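Side-chain contacts in Dye type peroxidase A (Streptomyces lividans 1326, PDB 6GZW), which probably catalyses the haem-dependent oxidation of dyes and other reducing substrates by hydrogen peroxide, as a dye-decolourising peroxidase: residues M26-H31 with R164-T169; P172-A175 with Q181-G184; R176-Q181 with P316-L321. All blocks are in the same frame, centred on the assembly; numbering follows the deposited sequence.

Contact 1 of 3, residues M26-H31 with R164-T169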
loop_
_atom_site.group_PDB
_atom_site.type_symbol
_atom_site.label_atom_id
_atom_site.label_comp_id
_atom_site.label_asym_id
_atom_site.label_seq_id
_atom_site.Cartn_x
_atom_site.Cartn_y
_atom_site.Cartn_z
ATOM N N MET A 26 -3.969 10.720 -11.282
ATOM C CA MET A 26 -3.711 9.507 -10.535
ATOM C C MET A 26 -2.966 9.767 -9.237
ATOM O O MET A 26 -2.082 10.624 -9.182
ATOM C CB MET A 26 -2.884 8.581 -11.407
ATOM C CG MET A 26 -3.646 8.124 -12.643
ATOM S SD MET A 26 -4.560 6.577 -12.423
ATOM C CE MET A 26 -5.812 6.967 -11.292
ATOM N N GLN A 27 -3.336 9.019 -8.199
ATOM C CA GLN A 27 -2.693 9.128 -6.881
ATOM C C GLN A 27 -2.000 7.819 -6.523
ATOM O O GLN A 27 -2.443 6.741 -6.948
ATOM C CB GLN A 27 -3.767 9.427 -5.844
ATOM C CG GLN A 27 -4.445 10.800 -5.999
ATOM C CD GLN A 27 -5.885 10.753 -5.619
ATOM O OE1 GLN A 27 -6.584 9.769 -5.912
ATOM N NE2 GLN A 27 -6.373 11.830 -4.985
ATOM N N ALA A 28 -0.957 7.916 -5.704
ATOM C CA ALA A 28 -0.132 6.763 -5.343
ATOM C C ALA A 28 -0.842 5.762 -4.424
ATOM O O ALA A 28 -0.486 4.594 -4.426
ATOM C CB ALA A 28 1.149 7.207 -4.693
ATOM N N ARG A 29 -1.822 6.218 -3.647
ATOM C CA ARG A 29 -2.480 5.390 -2.654
ATOM C C ARG A 29 -3.980 5.548 -2.768
ATOM O O ARG A 29 -4.453 6.664 -2.879
ATOM C CB ARG A 29 -2.009 5.811 -1.266
ATOM C CG ARG A 29 -2.581 5.011 -0.127
ATOM C CD ARG A 29 -2.437 3.532 -0.364
ATOM N NE ARG A 29 -2.406 2.816 0.887
ATOM C CZ ARG A 29 -2.401 1.507 1.003
ATOM N NH1 ARG A 29 -2.433 0.721 -0.071
ATOM N NH2 ARG A 29 -2.357 0.974 2.206
ATOM N N GLY A 30 -4.705 4.423 -2.774
ATOM C CA GLY A 30 -6.168 4.384 -2.833
ATOM C C GLY A 30 -6.781 3.476 -1.776
ATOM O O GLY A 30 -6.231 2.442 -1.406
ATOM N N HIS A 31 -7.938 3.893 -1.268
ATOM C CA HIS A 31 -8.803 3.028 -0.488
ATOM C C HIS A 31 -10.221 3.193 -1.049
ATOM O O HIS A 31 -10.729 4.321 -1.094
ATOM C CB HIS A 31 -8.805 3.414 0.989
ATOM C CG HIS A 31 -7.456 3.419 1.650
ATOM N ND1 HIS A 31 -6.736 2.272 1.924
ATOM C CD2 HIS A 31 -6.707 4.449 2.113
ATOM C CE1 HIS A 31 -5.607 2.604 2.536
ATOM N NE2 HIS A 31 -5.574 3.918 2.688
ATOM N N ARG A 164 2.044 4.266 -9.116
ATOM C CA ARG A 164 3.301 4.970 -9.121
ATOM C C ARG A 164 3.274 6.241 -8.242
ATOM O O ARG A 164 2.275 6.965 -8.214
ATOM C CB ARG A 164 3.642 5.347 -10.578
ATOM C CG ARG A 164 4.888 6.188 -10.727
ATOM C CD ARG A 164 5.151 6.467 -12.195
ATOM N NE ARG A 164 5.467 5.255 -12.944
ATOM C CZ ARG A 164 5.378 5.129 -14.261
ATOM N NH1 ARG A 164 5.028 6.172 -14.997
ATOM N NH2 ARG A 164 5.653 3.959 -14.841
ATOM N N SER A 165 4.352 6.462 -7.474
ATOM C CA SER A 165 4.585 7.724 -6.712
ATOM C C SER A 165 4.995 8.872 -7.647
ATOM O O SER A 165 5.674 8.662 -8.669
ATOM C CB SER A 165 5.679 7.543 -5.631
ATOM O OG SER A 165 5.960 8.697 -4.829
ATOM N N PRO A 166 4.613 10.100 -7.292
ATOM C CA PRO A 166 5.262 11.270 -7.911
ATOM C C PRO A 166 6.767 11.194 -7.744
ATOM O O PRO A 166 7.242 10.743 -6.700
ATOM C CB PRO A 166 4.689 12.441 -7.090
ATOM C CG PRO A 166 3.353 11.950 -6.645
ATOM C CD PRO A 166 3.682 10.532 -6.237
ATOM N N GLY A 167 7.517 11.546 -8.790
ATOM C CA GLY A 167 8.984 11.545 -8.736
ATOM C C GLY A 167 9.681 10.219 -9.013
ATOM O O GLY A 167 10.897 10.177 -9.098
ATOM N N ALA A 168 8.910 9.134 -9.140
ATOM C CA ALA A 168 9.497 7.821 -9.452
ATOM C C ALA A 168 10.176 7.801 -10.833
ATOM O O ALA A 168 11.189 7.135 -11.001
ATOM C CB ALA A 168 8.450 6.740 -9.362
ATOM N N THR A 169 9.590 8.514 -11.795
ATOM C CA THR A 169 10.194 8.673 -13.133
ATOM C C THR A 169 10.914 10.025 -13.260
ATOM O O THR A 169 10.581 10.990 -12.555
ATOM C CB THR A 169 9.127 8.548 -14.227
ATOM O OG1 THR A 169 8.135 9.554 -14.051
ATOM C CG2 THR A 169 8.475 7.174 -14.162
#
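Ala28 carries almost all of this contact with a single methyl group. Its CB points toward residues 164-169 and rests on their backbone, 3.7 Å from Arg164 O and 4.0 Å from Ser165 CA. The ring of Pro166 adds a looser apolar touch, with Ala28 CB 4.5 Å from Pro166 CD. No hydrogen bond joins the two segments, and the contact is van der Waals packing of one methyl on backbone. The CA atoms of Ala28 and Ser165 come within 5.0 Å of each other.

One shell out, the backbone beyond the methyl is shaped by a type II turn from Ser165 to Ala168, in which Gly167 takes the positive phi. Ala28 itself stands just before strand 29-37, and residues 164-169 follow strand 153-162. These are the first and fourth strands of the N-terminal ferredoxin-like domain, antiparallel neighbours at the edge of the sheet, and the contact sits where one enters and the other leaves. Asn163 fastens the same corner through backbone bonding to Ala28, while Asp133 takes the N-H of Ala28 on its OD1.

Farther out, Arg164 starts its side chain away from Ala28. CG is anti to the backbone N (chi1 176°) and the chain stays extended to CD, a reach that brings the guanidinium alongside Thr169. One face of the Arg164 guanidinium lies under Thr169 CG2, 3.5 Å above the plane and displaced toward the rim. Arg164 NH2 makes a salt bridge with Asp76 of the second subunit, and Ser165 N bonds to Asp134 of that same subunit.

Contact 2 of 3, residues P172-A175 with Q181-G184. With HEM (protoporphyrin IX containing Fe), chain C.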
loop_
_atom_site.group_PDB
_atom_site.type_symbol
_atom_site.label_atom_id
_atom_site.label_comp_id
_atom_site.label_asym_id
_atom_site.label_seq_id
_atom_site.Cartn_x
_atom_site.Cartn_y
_atom_site.Cartn_z
ATOM N N PRO A 172 7.250 13.256 -15.898
ATOM C CA PRO A 172 5.890 12.693 -15.881
ATOM C C PRO A 172 5.599 11.794 -17.088
ATOM O O PRO A 172 5.852 12.191 -18.225
ATOM C CB PRO A 172 4.998 13.935 -15.895
ATOM C CG PRO A 172 5.812 14.963 -15.185
ATOM C CD PRO A 172 7.211 14.713 -15.654
ATOM N N MET A 173 5.106 10.584 -16.815
ATOM C CA MET A 173 4.862 9.558 -17.841
ATOM C C MET A 173 3.555 8.844 -17.541
ATOM O O MET A 173 3.123 8.774 -16.386
ATOM C CB MET A 173 5.988 8.510 -17.862
ATOM C CG MET A 173 7.290 8.990 -18.487
ATOM S SD MET A 173 8.631 7.805 -18.425
ATOM C CE MET A 173 8.228 6.824 -19.879
ATOM N N THR A 174 2.940 8.271 -18.570
ATOM C CA THR A 174 1.768 7.420 -18.365
ATOM C C THR A 174 2.076 6.269 -17.389
ATOM O O THR A 174 3.153 5.718 -17.408
ATOM C CB THR A 174 1.270 6.856 -19.706
ATOM O OG1 THR A 174 1.067 7.950 -20.622
ATOM C CG2 THR A 174 -0.024 6.085 -19.542
ATOM N N ALA A 175 1.089 5.933 -16.575
ATOM C CA ALA A 175 1.194 4.871 -15.570
ATOM C C ALA A 175 1.411 3.488 -16.195
ATOM O O ALA A 175 1.176 3.287 -17.373
ATOM C CB ALA A 175 -0.080 4.865 -14.739
ATOM N N GLN A 181 2.113 -3.278 -18.561
ATOM C CA GLN A 181 1.652 -2.466 -19.674
ATOM C C GLN A 181 1.630 -0.968 -19.360
ATOM O O GLN A 181 1.290 -0.573 -18.248
ATOM C CB GLN A 181 0.245 -2.909 -20.093
ATOM C CG GLN A 181 0.175 -4.341 -20.597
ATOM C CD GLN A 181 -1.087 -5.120 -20.224
ATOM O OE1 GLN A 181 -1.958 -4.617 -19.498
ATOM N NE2 GLN A 181 -1.160 -6.379 -20.681
ATOM N N VAL A 182 1.895 -0.136 -20.365
ATOM C CA VAL A 182 1.520 1.266 -20.313
ATOM C C VAL A 182 -0.005 1.302 -20.243
ATOM O O VAL A 182 -0.679 0.687 -21.066
ATOM C CB VAL A 182 2.042 2.048 -21.534
ATOM C CG1 VAL A 182 1.562 3.494 -21.517
ATOM C CG2 VAL A 182 3.563 2.001 -21.600
ATOM N N ASP A 183 -0.561 2.002 -19.261
ATOM C CA ASP A 183 -2.006 1.982 -19.033
ATOM C C ASP A 183 -2.500 3.415 -18.739
ATOM O O ASP A 183 -2.157 4.019 -17.709
ATOM C CB ASP A 183 -2.338 1.022 -17.873
ATOM C CG ASP A 183 -3.809 0.656 -17.787
ATOM O OD1 ASP A 183 -4.674 1.444 -18.259
ATOM O OD2 ASP A 183 -4.140 -0.447 -17.278
ATOM N N GLY A 184 -3.314 3.939 -19.645
ATOM C CA GLY A 184 -3.884 5.273 -19.508
ATOM C C GLY A 184 -3.719 6.175 -20.717
ATOM O O GLY A 184 -4.283 7.266 -20.745
HETATM C CHA HEM C . -7.047 0.471 -23.008
HETATM C CHB HEM C . -5.202 -2.857 -20.015
HETATM C CHC HEM C . -9.692 -3.836 -18.443
HETATM C CHD HEM C . -11.507 -0.522 -21.421
HETATM C C1A HEM C . -6.164 -0.339 -22.342
HETATM C C2A HEM C . -4.761 -0.382 -22.592
HETATM C C3A HEM C . -4.258 -1.320 -21.750
HETATM C C4A HEM C . -5.343 -1.862 -20.986
HETATM C CMA HEM C . -2.816 -1.736 -21.583
HETATM C CAA HEM C . -3.975 0.438 -23.606
HETATM C CBA HEM C . -3.418 1.773 -23.136
HETATM C CGA HEM C . -4.505 2.762 -22.880
HETATM O O1A HEM C . -5.028 3.448 -23.800
HETATM O O2A HEM C . -4.944 2.911 -21.704
HETATM C C1B HEM C . -6.283 -3.402 -19.299
HETATM C C2B HEM C . -6.151 -4.372 -18.263
HETATM C C3B HEM C . -7.393 -4.676 -17.802
HETATM C C4B HEM C . -8.327 -3.825 -18.601
HETATM C CMB HEM C . -4.863 -4.985 -17.805
HETATM C CAB HEM C . -7.801 -5.550 -16.683
HETATM C CBB HEM C . -7.035 -5.836 -15.644
HETATM C C1C HEM C . -10.593 -3.063 -19.141
HETATM C C2C HEM C . -11.999 -3.098 -18.957
HETATM C C3C HEM C . -12.522 -2.157 -19.827
HETATM C C4C HEM C . -11.411 -1.535 -20.504
HETATM C CMC HEM C . -12.785 -3.989 -18.046
HETATM C CAC HEM C . -13.933 -1.805 -20.114
HETATM C CBC HEM C . -15.021 -2.567 -19.922
HETATM C C1D HEM C . -10.376 0.035 -22.031
HETATM C C2D HEM C . -10.532 1.170 -22.959
HETATM C C3D HEM C . -9.296 1.454 -23.411
HETATM C C4D HEM C . -8.396 0.474 -22.737
HETATM C CMD HEM C . -11.823 1.905 -23.310
HETATM C CAD HEM C . -8.943 2.551 -24.403
HETATM C CBD HEM C . -9.140 2.105 -25.856
HETATM C CGD HEM C . -8.850 3.234 -26.795
HETATM O O1D HEM C . -7.705 3.358 -27.315
HETATM O O2D HEM C . -9.751 4.064 -27.035
HETATM N NA HEM C . -6.528 -1.317 -21.428
HETATM N NB HEM C . -7.583 -3.136 -19.474
HETATM N NC HEM C . -10.257 -2.173 -20.106
HETATM N ND HEM C . -9.109 -0.412 -21.993
HETATM FE FE HEM C . -8.372 -1.747 -20.802
HETATM O O HOH W 1 -8.228 -0.418 -19.337
#
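Thr174 and Val182 supply the apolar part of the contact: their side chains cross at about a right angle, with Thr174 CG2 3.6 Å from Val182 CG1. With CG1 anti to the backbone N (chi1 176°), Val182 turns that branch to the threonine. Thr174 CG2 also lies 3.5 Å from Asp183 O, while the Thr174 hydroxyl is engaged by Glu263.

Across the two segments the one hydrogen bond is between backbones. Asp183 N donates to Ala175 O over 2.9 Å, nearly straight at 169°. Gly180 to Gly184 form the GXXDG signature of dye-decolourising peroxidases, and the final glycine, with a positive phi, donates its N-H to the haem propionate, Gly184 N to HEM O2A 2.8 Å. Asp183 OD1 is salt-bridged to Arg301, which also bonds to the haem.

Van der Waals contact with the haem edge falls to Gln181, whose CB lies 3.6 Å from HEM CMA and whose OE1 lies 3.4 Å from HEM CMB. Shortened to an alanine, Gln181 would probably leave HEM CMB less covered and Asn177 ND2 with Asp183 as the one remaining acceptor of its two. Val182 O approaches HEM CMA at 3.3 Å.

Contact 3 of 3, residues R176-Q181 with P316-L321. With HEM (protoporphyrin IX containing Fe), chain C.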
loop_
_atom_site.group_PDB
_atom_site.type_symbol
_atom_site.label_atom_id
_atom_site.label_comp_id
_atom_site.label_asym_id
_atom_site.label_seq_id
_atom_site.Cartn_x
_atom_site.Cartn_y
_atom_site.Cartn_z
ATOM N N ARG A 176 1.864 2.544 -15.389
ATOM C CA ARG A 176 1.867 1.142 -15.727
ATOM C C ARG A 176 0.972 0.374 -14.776
ATOM O O ARG A 176 0.637 0.862 -13.672
ATOM C CB ARG A 176 3.288 0.585 -15.712
ATOM C CG ARG A 176 4.126 1.095 -16.878
ATOM C CD ARG A 176 5.520 0.480 -16.917
ATOM N NE ARG A 176 6.281 1.079 -18.008
ATOM C CZ ARG A 176 6.299 0.629 -19.256
ATOM N NH1 ARG A 176 5.716 -0.516 -19.596
ATOM N NH2 ARG A 176 7.004 1.292 -20.164
ATOM N N ASN A 177 0.610 -0.849 -15.171
ATOM C CA ASN A 177 -0.166 -1.766 -14.338
ATOM C C ASN A 177 0.712 -3.004 -14.012
ATOM O O ASN A 177 1.881 -3.087 -14.435
ATOM C CB ASN A 177 -1.498 -2.106 -15.005
ATOM C CG ASN A 177 -1.309 -2.842 -16.311
ATOM O OD1 ASN A 177 -0.349 -3.598 -16.446
ATOM N ND2 ASN A 177 -2.210 -2.628 -17.279
ATOM N N LEU A 178 0.154 -3.967 -13.284
ATOM C CA LEU A 178 0.967 -5.089 -12.806
ATOM C C LEU A 178 1.195 -6.149 -13.893
ATOM O O LEU A 178 1.949 -7.078 -13.693
ATOM C CB LEU A 178 0.354 -5.683 -11.551
ATOM C CG LEU A 178 0.189 -4.762 -10.310
ATOM C CD1 LEU A 178 -0.287 -5.604 -9.124
ATOM C CD2 LEU A 178 1.510 -4.077 -10.050
ATOM N N MET A 179 0.555 -6.017 -15.049
ATOM C CA MET A 179 0.970 -6.777 -16.241
ATOM C C MET A 179 2.157 -6.126 -16.966
ATOM O O MET A 179 2.657 -6.675 -17.984
ATOM C CB MET A 179 -0.243 -6.951 -17.183
ATOM C CG MET A 179 -1.165 -8.087 -16.738
ATOM S SD MET A 179 -2.673 -8.096 -17.714
ATOM C CE MET A 179 -3.128 -9.799 -17.512
ATOM N N GLY A 180 2.602 -4.960 -16.498
ATOM C CA GLY A 180 3.741 -4.275 -17.085
ATOM C C GLY A 180 3.399 -3.430 -18.307
ATOM O O GLY A 180 4.291 -2.873 -18.946
ATOM N N GLN A 181 2.113 -3.278 -18.561
ATOM C CA GLN A 181 1.652 -2.466 -19.674
ATOM C C GLN A 181 1.630 -0.968 -19.360
ATOM O O GLN A 181 1.290 -0.573 -18.248
ATOM C CB GLN A 181 0.245 -2.909 -20.093
ATOM C CG GLN A 181 0.175 -4.341 -20.597
ATOM C CD GLN A 181 -1.087 -5.120 -20.224
ATOM O OE1 GLN A 181 -1.958 -4.617 -19.498
ATOM N NE2 GLN A 181 -1.160 -6.379 -20.681
ATOM N N PRO A 316 -0.925 -15.138 -6.424
ATOM C CA PRO A 316 -1.055 -13.771 -5.882
ATOM C C PRO A 316 -2.452 -13.213 -6.034
ATOM O O PRO A 316 -3.048 -13.273 -7.116
ATOM C CB PRO A 316 -0.049 -12.967 -6.708
ATOM C CG PRO A 316 0.047 -13.699 -8.008
ATOM C CD PRO A 316 -0.127 -15.155 -7.668
ATOM N N ASP A 317 -2.971 -12.643 -4.956
ATOM C CA ASP A 317 -4.237 -11.905 -5.022
ATOM C C ASP A 317 -3.927 -10.475 -5.427
ATOM O O ASP A 317 -3.918 -9.554 -4.607
ATOM C CB ASP A 317 -4.986 -11.970 -3.692
ATOM C CG ASP A 317 -6.381 -11.395 -3.801
ATOM O OD1 ASP A 317 -6.868 -11.239 -4.933
ATOM O OD2 ASP A 317 -6.981 -11.100 -2.781
ATOM N N ALA A 318 -3.672 -10.305 -6.730
ATOM C CA ALA A 318 -3.114 -9.060 -7.265
ATOM C C ALA A 318 -3.786 -8.746 -8.573
ATOM O O ALA A 318 -4.189 -9.646 -9.307
ATOM C CB ALA A 318 -1.631 -9.176 -7.467
ATOM N N GLY A 319 -3.875 -7.463 -8.889
ATOM C CA GLY A 319 -4.566 -7.087 -10.101
ATOM C C GLY A 319 -4.814 -5.599 -10.206
ATOM O O GLY A 319 -3.973 -4.773 -9.833
ATOM N N LEU A 320 -5.988 -5.267 -10.737
ATOM C CA LEU A 320 -6.376 -3.868 -10.973
ATOM C C LEU A 320 -7.719 -3.588 -10.362
ATOM O O LEU A 320 -8.671 -4.362 -10.576
ATOM C CB LEU A 320 -6.474 -3.645 -12.485
ATOM C CG LEU A 320 -6.572 -2.182 -12.959
ATOM C CD1 LEU A 320 -5.270 -1.454 -12.787
ATOM C CD2 LEU A 320 -7.001 -2.182 -14.428
ATOM N N LEU A 321 -7.800 -2.523 -9.546
ATOM C CA LEU A 321 -9.088 -1.962 -9.154
ATOM C C LEU A 321 -9.457 -1.032 -10.280
ATOM O O LEU A 321 -8.990 0.119 -10.360
ATOM C CB LEU A 321 -9.048 -1.229 -7.824
ATOM C CG LEU A 321 -8.470 -2.012 -6.637
ATOM C CD1 LEU A 321 -8.425 -1.143 -5.396
ATOM C CD2 LEU A 321 -9.270 -3.282 -6.368
HETATM C CHA HEM C . -7.047 0.471 -23.008
HETATM C CHB HEM C . -5.202 -2.857 -20.015
HETATM C CHC HEM C . -9.692 -3.836 -18.443
HETATM C CHD HEM C . -11.507 -0.522 -21.421
HETATM C C1A HEM C . -6.164 -0.339 -22.342
HETATM C C2A HEM C . -4.761 -0.382 -22.592
HETATM C C3A HEM C . -4.258 -1.320 -21.750
HETATM C C4A HEM C . -5.343 -1.862 -20.986
HETATM C CMA HEM C . -2.816 -1.736 -21.583
HETATM C CAA HEM C . -3.975 0.438 -23.606
HETATM C CBA HEM C . -3.418 1.773 -23.136
HETATM C CGA HEM C . -4.505 2.762 -22.880
HETATM O O1A HEM C . -5.028 3.448 -23.800
HETATM O O2A HEM C . -4.944 2.911 -21.704
HETATM C C1B HEM C . -6.283 -3.402 -19.299
HETATM C C2B HEM C . -6.151 -4.372 -18.263
HETATM C C3B HEM C . -7.393 -4.676 -17.802
HETATM C C4B HEM C . -8.327 -3.825 -18.601
HETATM C CMB HEM C . -4.863 -4.985 -17.805
HETATM C CAB HEM C . -7.801 -5.550 -16.683
HETATM C CBB HEM C . -7.035 -5.836 -15.644
HETATM C C1C HEM C . -10.593 -3.063 -19.141
HETATM C C2C HEM C . -11.999 -3.098 -18.957
HETATM C C3C HEM C . -12.522 -2.157 -19.827
HETATM C C4C HEM C . -11.411 -1.535 -20.504
HETATM C CMC HEM C . -12.785 -3.989 -18.046
HETATM C CAC HEM C . -13.933 -1.805 -20.114
HETATM C CBC HEM C . -15.021 -2.567 -19.922
HETATM C C1D HEM C . -10.376 0.035 -22.031
HETATM C C2D HEM C . -10.532 1.170 -22.959
HETATM C C3D HEM C . -9.296 1.454 -23.411
HETATM C C4D HEM C . -8.396 0.474 -22.737
HETATM C CMD HEM C . -11.823 1.905 -23.310
HETATM C CAD HEM C . -8.943 2.551 -24.403
HETATM C CBD HEM C . -9.140 2.105 -25.856
HETATM C CGD HEM C . -8.850 3.234 -26.795
HETATM O O1D HEM C . -7.705 3.358 -27.315
HETATM O O2D HEM C . -9.751 4.064 -27.035
HETATM N NA HEM C . -6.528 -1.317 -21.428
HETATM N NB HEM C . -7.583 -3.136 -19.474
HETATM N NC HEM C . -10.257 -2.173 -20.106
HETATM N ND HEM C . -9.109 -0.412 -21.993
HETATM FE FE HEM C . -8.372 -1.747 -20.802
HETATM O O HOH W 2 -2.481 -3.571 -12.127
HETATM O O HOH W 1 -8.228 -0.418 -19.337
#
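Leu178 lays one branch against the strand backbone, its CD1 3.8 Å from Gly319 O. The same methyl meets Ala318 CB at 4.2 Å, so the leucine lies on two successive strand residues. Gly319, with no side chain, is met through its backbone alone. A water bridges the two backbones, accepting from Leu178 N at 2.9 Å and donating to Gly319 O at 3.0 Å; no direct hydrogen bond joins the segments. Met228, on the neighbouring strand 219-228, packs on Leu178 too, as does Phe139 of the second subunit.

Asn177 brings the turn to Leu320, its CB 4.4 Å from Leu320 CD1, but its amide bonds within its own segment and to Asp183. CG sits between the backbone N and the carbonyl carbon (chi1 64°), which folds the amide back over its own turn, a type I turn from Asn177 to Gly180. There Asn177 OD1 receives Gln181 N at 3.3 Å, the donor standing well above the carbonyl plane, and Met179 N more weakly. The other end, Asn177 ND2, gives a fairly straight bond (159°) to Gln181 OE1 at 3.0 Å and another to Asp183 OD2. The amide is thereby held at both ends, which fixes its rotation and ties the turn to the aspartate beside the haem.

Leu320 completes the apolar side with CD2 3.9 Å from HEM CBB, a vinyl carbon. Through Asn177 and Leu320, turn and strand together line the haem pocket on the water-ligated side, in the C-terminal ferredoxin-like domain, where this family binds haem.

How the contacts relate
The three contacts illustrate how one long loop can serve both halves of a duplicated fold. Contact 1 comes first along the chain, where the loop leaves strand 153-162 of the N-terminal half; contacts 2 and 3 follow, sharing Gln181 and meeting the haem. Their centres lie 12 to 14 Å apart. Contacts 1 and 3 both reach the eight-stranded antiparallel sheet, through strands 29-37 and 316-326. Arg164 of contact 1 packs on Arg176 of contact 3, and its NH1 makes a probable, weak hydrogen bond to Thr174 O of contact 2. All three touch the second subunit, so the loop lies between haem pocket and dimer interface.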